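PDB 6NHS: beta-lactamase from Nostoc sp., which probably hydrolyses the beta-lactam ring of penicillin-type antibiotics, as a class D serine beta-lactamase of the penicillin-binding-protein superfamily. Local coordinates for residues I67-L71 against F167-L171; I159-Q164 against G215-G219. All coordinates share one frame; numbering follows the deposited sequence.

Interaction 1. Residues I67-L71 against F167-L171; sequences IFNSL and FLQRL
The ring of Phe167 reaches segment 67-71 of helix 65-76 with its outer carbons. CE2 of Phe167 lies 3.7 Å from Ile67 CG2, and CZ of Phe167 stands 3.8 Å from Phe68 CA. From the opposite direction Leu71 sends CD1 to the edge of the same ring, near its plane, 3.7 Å from Phe167 CZ. The two leucines then meet tip to tip, Leu71 CD1 being 3.5 Å from Leu171 CD1. Phe68 crosses Phe167 at about a right angle, and CE1 of Phe167 comes to the edge of the Phe68 ring. Ile67 also brings CD1 to 4.2 Å from Leu168 CD2. With CG swung opposite the backbone N (chi1 162°), Phe167 can span axes that come no nearer than 12.3 Å, at 35° between helix directions; side chains bridge this spacing, Phe167 reaching the backbone of Phe68. All six touching residues are buried and the contact is wholly apolar. Helix 65-76 follows Ser63 and carries Lys66 of a likely SxxK motif, so this is the packing of the probable active-site helix on helix 161-172. Tyr137 meets Phe167 edge-to-face and also meets the Phe68 ring. Ile132 and Val135 of helix 125-135 touch Phe68, while Val186 and Leu183 of helix 180-189 pack on Leu71 and Leu171 respectively.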
ATOM      1  N   ILE A  67       2.224   1.038   4.450  1.00 21.37           N
ATOM      2  CA  ILE A  67       3.488   0.333   4.234  1.00 23.54           C
ATOM      3  C   ILE A  67       4.662   1.240   4.581  1.00 24.37           C
ATOM      4  O   ILE A  67       5.548   0.871   5.360  1.00 24.91           O
ATOM      5  CB  ILE A  67       3.584  -0.180   2.787  1.00 25.45           C
ATOM      6  CG1 ILE A  67       2.461  -1.181   2.483  1.00 27.76           C
ATOM      7  CG2 ILE A  67       4.959  -0.803   2.538  1.00 24.26           C
ATOM      8  CD1 ILE A  67       2.341  -1.521   0.985  1.00 28.17           C
ATOM      9  N   PHE A  68       4.675   2.448   4.011  1.00 24.25           N
ATOM     10  CA  PHE A  68       5.722   3.422   4.318  1.00 23.20           C
ATOM     11  C   PHE A  68       5.679   3.834   5.786  1.00 26.77           C
ATOM     12  O   PHE A  68       6.713   3.880   6.462  1.00 25.94           O
ATOM     13  CB  PHE A  68       5.565   4.639   3.409  1.00 24.75           C
ATOM     14  CG  PHE A  68       6.582   5.718   3.651  1.00 25.70           C
ATOM     15  CD1 PHE A  68       6.362   6.699   4.603  1.00 24.28           C
ATOM     16  CD2 PHE A  68       7.757   5.756   2.916  1.00 24.62           C
ATOM     17  CE1 PHE A  68       7.301   7.697   4.828  1.00 25.23           C
ATOM     18  CE2 PHE A  68       8.696   6.754   3.131  1.00 24.85           C
ATOM     19  CZ  PHE A  68       8.467   7.718   4.092  1.00 23.26           C
ATOM     20  N   ASN A  69       4.481   4.143   6.294  1.00 23.29           N
ATOM     21  CA  ASN A  69       4.341   4.602   7.675  1.00 23.75           C
ATOM     22  C   ASN A  69       4.853   3.558   8.666  1.00 24.76           C
ATOM     23  O   ASN A  69       5.490   3.903   9.669  1.00 24.08           O
ATOM     24  CB  ASN A  69       2.872   4.940   7.949  1.00 22.32           C
ATOM     25  CG  ASN A  69       2.687   6.026   9.009  1.00 28.20           C
ATOM     26  OD1 ASN A  69       3.634   6.433   9.683  1.00 29.92           O
ATOM     27  ND2 ASN A  69       1.447   6.499   9.154  1.00 26.87           N
ATOM     28  N   SER A  70       4.585   2.276   8.396  1.00 24.06           N
ATOM     29  CA  SER A  70       5.036   1.205   9.285  1.00 24.77           C
ATOM     30  C   SER A  70       6.556   1.158   9.366  1.00 25.09           C
ATOM     31  O   SER A  70       7.123   0.968  10.448  1.00 24.11           O
ATOM     32  CB  SER A  70       4.509  -0.153   8.798  1.00 23.15           C
ATOM     33  OG  SER A  70       3.094  -0.176   8.709  1.00 26.51           O
ATOM     34  N   LEU A  71       7.227   1.300   8.217  1.00 24.77           N
ATOM     35  CA  LEU A  71       8.686   1.295   8.180  1.00 25.11           C
ATOM     36  C   LEU A  71       9.266   2.419   9.024  1.00 25.53           C
ATOM     37  O   LEU A  71      10.181   2.198   9.830  1.00 25.24           O
ATOM     38  CB  LEU A  71       9.165   1.427   6.734  1.00 23.16           C
ATOM     39  CG  LEU A  71       8.804   0.254   5.830  1.00 24.87           C
ATOM     40  CD1 LEU A  71       8.866   0.671   4.355  1.00 25.74           C
ATOM     41  CD2 LEU A  71       9.762  -0.901   6.122  1.00 22.09           C
ATOM     42  N   PHE A 167       9.011   2.082  -5.075  1.00 27.47           N
ATOM     43  CA  PHE A 167       9.169   2.038  -3.626  1.00 28.02           C
ATOM     44  C   PHE A 167       9.262   0.596  -3.126  1.00 28.05           C
ATOM     45  O   PHE A 167      10.167   0.250  -2.359  1.00 28.35           O
ATOM     46  CB  PHE A 167       8.003   2.803  -2.975  1.00 27.46           C
ATOM     47  CG  PHE A 167       7.790   2.490  -1.513  1.00 27.35           C
ATOM     48  CD1 PHE A 167       8.793   2.709  -0.582  1.00 25.55           C
ATOM     49  CD2 PHE A 167       6.570   1.998  -1.068  1.00 26.08           C
ATOM     50  CE1 PHE A 167       8.594   2.421   0.758  1.00 23.36           C
ATOM     51  CE2 PHE A 167       6.366   1.708   0.269  1.00 26.57           C
ATOM     52  CZ  PHE A 167       7.378   1.928   1.181  1.00 25.28           C
ATOM     53  N   LEU A 168       8.350  -0.270  -3.575  1.00 26.76           N
ATOM     54  CA  LEU A 168       8.337  -1.645  -3.079  1.00 28.62           C
ATOM     55  C   LEU A 168       9.577  -2.412  -3.527  1.00 30.80           C
ATOM     56  O   LEU A 168      10.141  -3.201  -2.757  1.00 32.10           O
ATOM     57  CB  LEU A 168       7.073  -2.358  -3.552  1.00 28.91           C
ATOM     58  CG  LEU A 168       5.775  -1.857  -2.927  1.00 31.42           C
ATOM     59  CD1 LEU A 168       4.583  -2.461  -3.643  1.00 34.41           C
ATOM     60  CD2 LEU A 168       5.748  -2.202  -1.435  1.00 30.53           C
ATOM     61  N   GLN A 169      10.012  -2.193  -4.768  1.00 27.01           N
ATOM     62  CA  GLN A 169      11.190  -2.879  -5.282  1.00 32.85           C
ATOM     63  C   GLN A 169      12.457  -2.439  -4.553  1.00 31.93           C
ATOM     64  O   GLN A 169      13.286  -3.278  -4.181  1.00 31.40           O
ATOM     65  CB  GLN A 169      11.295  -2.636  -6.789  1.00 39.23           C
ATOM     66  CG  GLN A 169      12.438  -3.349  -7.462  1.00 51.23           C
ATOM     67  CD  GLN A 169      13.664  -2.483  -7.590  1.00 59.25           C
ATOM     68  OE1 GLN A 169      14.788  -2.978  -7.562  1.00 64.43           O
ATOM     69  NE2 GLN A 169      13.457  -1.175  -7.743  1.00 62.00           N
ATOM     70  N   ARG A 170      12.621  -1.130  -4.329  1.00 30.44           N
ATOM     71  CA  ARG A 170      13.758  -0.643  -3.548  1.00 30.90           C
ATOM     72  C   ARG A 170      13.716  -1.170  -2.121  1.00 32.98           C
ATOM     73  O   ARG A 170      14.755  -1.519  -1.545  1.00 31.46           O
ATOM     74  CB  ARG A 170      13.779   0.883  -3.535  1.00 29.11           C
ATOM     75  CG  ARG A 170      14.090   1.515  -4.893  1.00 33.06           C
ATOM     76  CD  ARG A 170      14.310   3.000  -4.716  1.00 36.46           C
ATOM     77  NE  ARG A 170      15.627   3.291  -4.153  1.00 39.42           N
ATOM     78  CZ  ARG A 170      15.911   4.381  -3.446  1.00 40.50           C
ATOM     79  NH1 ARG A 170      14.961   5.274  -3.194  1.00 33.89           N
ATOM     80  NH2 ARG A 170      17.143   4.574  -2.987  1.00 41.24           N
ATOM     81  N   LEU A 171      12.526  -1.185  -1.520  1.00 29.06           N
ATOM     82  CA  LEU A 171      12.354  -1.794  -0.210  1.00 30.42           C
ATOM     83  C   LEU A 171      12.877  -3.226  -0.205  1.00 33.53           C
ATOM     84  O   LEU A 171      13.688  -3.605   0.648  1.00 32.03           O
ATOM     85  CB  LEU A 171      10.877  -1.755   0.172  1.00 27.67           C
ATOM     86  CG  LEU A 171      10.497  -2.268   1.559  1.00 32.31           C
ATOM     87  CD1 LEU A 171      11.140  -1.384   2.607  1.00 32.08           C
ATOM     88  CD2 LEU A 171       8.986  -2.299   1.722  1.00 29.17           C
TER

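Interaction 2. Residues I159-Q164 against G215-G219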
ATOM      1  N   ILE A 159       0.797   9.662  -5.164  1.00 27.64           N
ATOM      2  CA  ILE A 159       1.754   8.695  -5.685  1.00 29.77           C
ATOM      3  C   ILE A 159       1.161   8.039  -6.927  1.00 30.38           C
ATOM      4  O   ILE A 159      -0.052   7.839  -7.026  1.00 30.85           O
ATOM      5  CB  ILE A 159       2.132   7.653  -4.598  1.00 28.27           C
ATOM      6  CG1 ILE A 159       3.311   6.788  -5.042  1.00 26.42           C
ATOM      7  CG2 ILE A 159       0.922   6.772  -4.228  1.00 27.54           C
ATOM      8  CD1 ILE A 159       3.919   6.000  -3.916  1.00 25.16           C
ATOM      9  N   THR A 160       2.035   7.729  -7.904  1.00 28.64           N
ATOM     10  CA  THR A 160       1.617   7.003  -9.095  1.00 26.24           C
ATOM     11  C   THR A 160       1.781   5.503  -8.881  1.00 26.16           C
ATOM     12  O   THR A 160       2.538   5.068  -8.012  1.00 28.33           O
ATOM     13  CB  THR A 160       2.447   7.436 -10.307  1.00 27.79           C
ATOM     14  OG1 THR A 160       3.742   6.827 -10.229  1.00 27.65           O
ATOM     15  CG2 THR A 160       2.599   8.969 -10.365  1.00 27.52           C
ATOM     16  N   PRO A 161       1.085   4.676  -9.661  1.00 28.74           N
ATOM     17  CA  PRO A 161       1.330   3.224  -9.559  1.00 27.55           C
ATOM     18  C   PRO A 161       2.777   2.845  -9.842  1.00 27.53           C
ATOM     19  O   PRO A 161       3.328   1.979  -9.152  1.00 27.37           O
ATOM     20  CB  PRO A 161       0.362   2.632 -10.595  1.00 28.17           C
ATOM     21  CG  PRO A 161      -0.737   3.645 -10.705  1.00 27.68           C
ATOM     22  CD  PRO A 161      -0.064   4.990 -10.529  1.00 28.55           C
ATOM     23  N   LYS A 162       3.413   3.486 -10.834  1.00 28.46           N
ATOM     24  CA  LYS A 162       4.838   3.267 -11.081  1.00 29.12           C
ATOM     25  C   LYS A 162       5.679   3.545  -9.839  1.00 28.20           C
ATOM     26  O   LYS A 162       6.618   2.800  -9.540  1.00 31.37           O
ATOM     27  CB  LYS A 162       5.320   4.147 -12.242  1.00 30.78           C
ATOM     28  CG  LYS A 162       5.090   3.560 -13.615  1.00 40.88           C
ATOM     29  CD  LYS A 162       5.633   4.479 -14.697  1.00 44.29           C
ATOM     30  CE  LYS A 162       5.684   3.777 -16.031  1.00 51.62           C
ATOM     31  NZ  LYS A 162       6.131   4.700 -17.101  1.00 54.68           N
ATOM     32  N   GLN A 163       5.365   4.624  -9.114  1.00 28.63           N
ATOM     33  CA  GLN A 163       6.131   4.966  -7.915  1.00 28.10           C
ATOM     34  C   GLN A 163       5.850   4.003  -6.765  1.00 29.92           C
ATOM     35  O   GLN A 163       6.726   3.778  -5.920  1.00 26.45           O
ATOM     36  CB  GLN A 163       5.840   6.413  -7.507  1.00 26.00           C
ATOM     37  CG  GLN A 163       6.419   7.458  -8.494  1.00 27.01           C
ATOM     38  CD  GLN A 163       5.822   8.839  -8.303  1.00 33.95           C
ATOM     39  OE1 GLN A 163       4.837   9.010  -7.579  1.00 28.97           O
ATOM     40  NE2 GLN A 163       6.416   9.837  -8.955  1.00 32.27           N
ATOM     41  N   GLN A 164       4.647   3.423  -6.707  1.00 27.25           N
ATOM     42  CA  GLN A 164       4.417   2.339  -5.753  1.00 26.83           C
ATOM     43  C   GLN A 164       5.362   1.179  -6.032  1.00 27.75           C
ATOM     44  O   GLN A 164       5.996   0.644  -5.113  1.00 27.09           O
ATOM     45  CB  GLN A 164       2.957   1.882  -5.808  1.00 26.95           C
ATOM     46  CG  GLN A 164       1.944   2.957  -5.397  1.00 25.10           C
ATOM     47  CD  GLN A 164       1.554   2.872  -3.935  1.00 28.05           C
ATOM     48  OE1 GLN A 164       2.318   2.380  -3.102  1.00 26.29           O
ATOM     49  NE2 GLN A 164       0.354   3.356  -3.612  1.00 25.70           N
ATOM     50  N   GLY A 215      -9.406   3.282  -5.829  1.00 32.76           N
ATOM     51  CA  GLY A 215      -9.097   2.011  -5.190  1.00 29.46           C
ATOM     52  C   GLY A 215      -7.661   1.592  -5.506  1.00 30.96           C
ATOM     53  O   GLY A 215      -7.206   1.749  -6.634  1.00 30.36           O
ATOM     54  N   TRP A 216      -6.982   1.056  -4.502  1.00 29.10           N
ATOM     55  CA  TRP A 216      -5.622   0.562  -4.658  1.00 30.76           C
ATOM     56  C   TRP A 216      -5.522  -0.889  -4.201  1.00 29.89           C
ATOM     57  O   TRP A 216      -6.199  -1.306  -3.257  1.00 29.93           O
ATOM     58  CB  TRP A 216      -4.617   1.330  -3.809  1.00 28.16           C
ATOM     59  CG  TRP A 216      -4.201   2.710  -4.179  1.00 28.15           C
ATOM     60  CD1 TRP A 216      -4.609   3.870  -3.585  1.00 26.72           C
ATOM     61  CD2 TRP A 216      -3.202   3.078  -5.133  1.00 27.98           C
ATOM     62  NE1 TRP A 216      -3.950   4.941  -4.134  1.00 25.79           N
ATOM     63  CE2 TRP A 216      -3.081   4.484  -5.089  1.00 27.36           C
ATOM     64  CE3 TRP A 216      -2.416   2.358  -6.044  1.00 26.75           C
ATOM     65  CZ2 TRP A 216      -2.206   5.189  -5.923  1.00 28.09           C
ATOM     66  CZ3 TRP A 216      -1.542   3.060  -6.867  1.00 26.61           C
ATOM     67  CH2 TRP A 216      -1.449   4.464  -6.802  1.00 27.12           C
ATOM     68  N   PHE A 217      -4.616  -1.632  -4.837  1.00 28.82           N
ATOM     69  CA  PHE A 217      -4.021  -2.822  -4.229  1.00 28.57           C
ATOM     70  C   PHE A 217      -2.585  -2.897  -4.729  1.00 31.73           C
ATOM     71  O   PHE A 217      -2.362  -3.040  -5.937  1.00 27.84           O
ATOM     72  CB  PHE A 217      -4.800  -4.094  -4.580  1.00 28.85           C
ATOM     73  CG  PHE A 217      -4.339  -5.328  -3.830  1.00 30.76           C
ATOM     74  CD1 PHE A 217      -4.094  -5.281  -2.462  1.00 32.19           C
ATOM     75  CD2 PHE A 217      -4.167  -6.536  -4.493  1.00 34.16           C
ATOM     76  CE1 PHE A 217      -3.675  -6.415  -1.770  1.00 34.33           C
ATOM     77  CE2 PHE A 217      -3.757  -7.681  -3.803  1.00 33.28           C
ATOM     78  CZ  PHE A 217      -3.512  -7.616  -2.442  1.00 33.64           C
ATOM     79  N   VAL A 218      -1.614  -2.750  -3.822  1.00 26.36           N
ATOM     80  CA  VAL A 218      -0.203  -2.753  -4.192  1.00 25.51           C
ATOM     81  C   VAL A 218       0.525  -3.761  -3.316  1.00 25.50           C
ATOM     82  O   VAL A 218       0.085  -4.073  -2.207  1.00 25.51           O
ATOM     83  CB  VAL A 218       0.447  -1.348  -4.062  1.00 25.58           C
ATOM     84  CG1 VAL A 218      -0.432  -0.301  -4.706  1.00 26.87           C
ATOM     85  CG2 VAL A 218       0.700  -0.999  -2.595  1.00 28.24           C
ATOM     86  N   GLY A 219       1.634  -4.284  -3.826  1.00 27.45           N
ATOM     87  CA  GLY A 219       2.382  -5.280  -3.068  1.00 25.99           C
ATOM     88  C   GLY A 219       3.295  -6.071  -3.985  1.00 28.51           C
ATOM     89  O   GLY A 219       3.743  -5.570  -5.016  1.00 28.19           O
TER
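Helix 161-172 starts over strand 215-219 with Gln164 and Val218 the closest CA pair at 7.1 Å, and side chains, chiefly the indole of Trp216, bridge the two backbones. Gln164 crosses that indole obliquely, its amide plane turned 71° from the ring plane, with NE2 3.6 Å above one face and displaced toward the rim. The bend at chi2 (-95°) brings NE2 over the indole while OE1 lies by Val218, 3.8 Å from Val218 CG2; NE2 is satisfied by a hydrogen bond to Thr64 OG1. At the indole edge, near its plane, lie Ile159 O, 3.6 Å from Trp216 CZ2, and Pro161 N, 3.8 Å from Trp216 CH2. Pro161 CG stands out of that plane, on the side away from Gln164 NE2, 4.0 Å from Trp216 CZ3. Trp216 NE1 donates to Leu60 O, which would restrain the rotation of the ring. A capping box secures the helix start: Gln163 N donates to Thr160 OG1 (3.0 Å), and Thr160 N to Gln163 OE1 (3.1 Å). The strand lies in the central antiparallel sheet, between strands 198-207 and 226-236; Ala231 and Asn233 of the latter touch Pro161, and helix 239-255 packs on Phe217 from the other face.

Helix 161-172 serves both contacts: its first turn lies on the sheet in interaction 2, and its later turns face helix 65-76 in interaction 1. The two centres are 11 Å apart and the sites touch directly. Leu168 CD1 lies 3.5 Å from Gly219 N, and Ile67 CD1 lies 4.0 Å from Val218 CG2; both are packing contacts, and the Ile67-Val218 pair joins the apolar side chains of the two interactions. The pairing fits the class D fold, in which the helical part and the sheet bound the active site. Ser63 and Lys66, with Lys203, match an SxxK pattern and a neighbouring K(T/S)G-type motif, consistent with the active site; Ile67 touches the residues of this pattern, and Val218 lies near them without contact.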